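Local coordinates for endo-alpha-(1->5)-L-arabinanase (Bacillus licheniformis, PDB 6B7K), which probably cleaves internal alpha-1,5-arabinofuranosidic linkages of arabinan, as a calcium-binding member of glycoside hydrolase family 43, at residues Ala111-Arg115 with Ile116-Gln120. Numbering follows the deposited sequence.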
loop_
_atom_site.group_PDB
_atom_site.type_symbol
_atom_site.label_atom_id
_atom_site.label_comp_id
_atom_site.label_asym_id
_atom_site.label_seq_id
_atom_site.Cartn_x
_atom_site.Cartn_y
_atom_site.Cartn_z
ATOM N N ALA A 111 1.047 -7.042 12.416
ATOM C CA ALA A 111 1.801 -8.253 12.687
ATOM C C ALA A 111 3.286 -7.925 12.650
ATOM O O ALA A 111 3.717 -6.971 11.995
ATOM C CB ALA A 111 1.473 -9.361 11.676
ATOM N N SER A 112 4.074 -8.729 13.361
ATOM C CA SER A 112 5.486 -8.426 13.520
ATOM C C SER A 112 6.290 -9.714 13.618
ATOM O O SER A 112 5.788 -10.748 14.068
ATOM C CB SER A 112 5.721 -7.555 14.760
ATOM O OG SER A 112 7.096 -7.275 14.931
ATOM N N THR A 113 7.548 -9.636 13.190
ATOM C CA THR A 113 8.492 -10.736 13.330
ATOM C C THR A 113 9.903 -10.178 13.250
ATOM O O THR A 113 10.127 -9.079 12.734
ATOM C CB THR A 113 8.294 -11.808 12.255
ATOM O OG1 THR A 113 9.133 -12.933 12.550
ATOM C CG2 THR A 113 8.673 -11.260 10.891
ATOM N N ASP A 114 10.854 -10.958 13.767
ATOM C CA ASP A 114 12.266 -10.619 13.658
ATOM C C ASP A 114 12.887 -11.085 12.353
ATOM O O ASP A 114 13.956 -10.588 11.976
ATOM C CB ASP A 114 13.056 -11.232 14.821
ATOM C CG ASP A 114 13.254 -12.729 14.664
ATOM O OD1 ASP A 114 12.249 -13.455 14.529
ATOM O OD2 ASP A 114 14.418 -13.178 14.657
ATOM N N ARG A 115 12.249 -12.028 11.664
ATOM C CA ARG A 115 12.810 -12.604 10.445
ATOM C C ARG A 115 11.678 -13.250 9.668
ATOM O O ARG A 115 11.056 -14.199 10.157
ATOM C CB ARG A 115 13.901 -13.626 10.773
ATOM C CG ARG A 115 14.436 -14.365 9.559
ATOM C CD ARG A 115 15.638 -15.220 9.914
ATOM N NE ARG A 115 15.333 -16.194 10.957
ATOM C CZ ARG A 115 14.911 -17.433 10.729
ATOM N NH1 ARG A 115 14.734 -17.861 9.487
ATOM N NH2 ARG A 115 14.664 -18.245 11.747
ATOM N N ILE A 116 11.414 -12.740 8.462
ATOM C CA ILE A 116 10.292 -13.234 7.668
ATOM C C ILE A 116 10.435 -14.723 7.384
ATOM O O ILE A 116 9.438 -15.457 7.356
ATOM C CB ILE A 116 10.171 -12.412 6.369
ATOM C CG1 ILE A 116 9.882 -10.947 6.700
ATOM C CG2 ILE A 116 9.094 -12.988 5.463
ATOM C CD1 ILE A 116 9.726 -10.055 5.485
ATOM N N SER A 117 11.667 -15.201 7.196
ATOM C CA SER A 117 11.877 -16.603 6.853
ATOM C C SER A 117 11.560 -17.553 8.004
ATOM O O SER A 117 11.520 -18.770 7.785
ATOM C CB SER A 117 13.317 -16.820 6.379
ATOM O OG SER A 117 14.229 -16.765 7.461
ATOM N N SER A 118 11.338 -17.041 9.217
ATOM C CA SER A 118 10.881 -17.908 10.295
ATOM C C SER A 118 9.407 -18.260 10.153
ATOM O O SER A 118 8.977 -19.296 10.671
ATOM C CB SER A 118 11.126 -17.249 11.654
ATOM O OG SER A 118 10.153 -16.257 11.922
ATOM N N GLY A 119 8.628 -17.427 9.462
ATOM C CA GLY A 119 7.207 -17.667 9.306
ATOM C C GLY A 119 6.384 -17.495 10.560
ATOM O O GLY A 119 5.190 -17.802 10.547
ATOM N N GLN A 120 6.985 -17.009 11.643
ATOM C CA GLN A 120 6.321 -16.847 12.932
ATOM C C GLN A 120 6.051 -15.365 13.145
ATOM O O GLN A 120 6.989 -14.572 13.282
ATOM C CB GLN A 120 7.182 -17.421 14.054
ATOM C CG GLN A 120 6.722 -17.069 15.460
ATOM C CD GLN A 120 7.625 -17.670 16.527
ATOM O OE1 GLN A 120 8.628 -18.311 16.216
ATOM N NE2 GLN A 120 7.267 -17.467 17.791
#
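Ser118 folds back on Arg115 and grips its carbonyl oxygen twice. Ser118 OG donates to Arg115 O over 2.9 Å, nearly in line with the C=O bond (C=O...donor angle 163°), whereas Ser118 N, 3.0 Å from the same Arg115 O, approaches from above the carbonyl plane. The hydroxyl can do this because chi1 of 78° sets OG between the backbone N and the carbonyl carbon; Ser118 OG also accepts from Gln120 N at 3.3 Å, closing an ST turn. Replacing Ser118 by alanine would probably cost Arg115 O its hydroxyl donor, leaving the bond from the backbone N of the same residue, and take from Gln120 N this acceptor, freeing the turn to shift.

A second closure lies nearer the strand: Thr113 OG1 donates to Gln120 O at 2.8 Å, and accepts a weak bond from Arg115 N. The exposed Arg115 chain bends at chi3 (58°), bringing the guanidinium past Ser117 OG, which sits at its edge, while Ser118 N lies over one face, toward the rim.

Further out, Glu29 accepts a hydrogen bond from Ile116 N, and the Ile116 side chain packs on Tyr92 of its own sheet and on Ile27 and Phe36 of the adjacent one, so the turn sits where two sheets meet. The arrangement is a beta-hairpin connection with a short 3-10 segment, joining antiparallel strands 106-113 and 122-130 within one blade of the five-bladed beta-propeller characteristic of family 43.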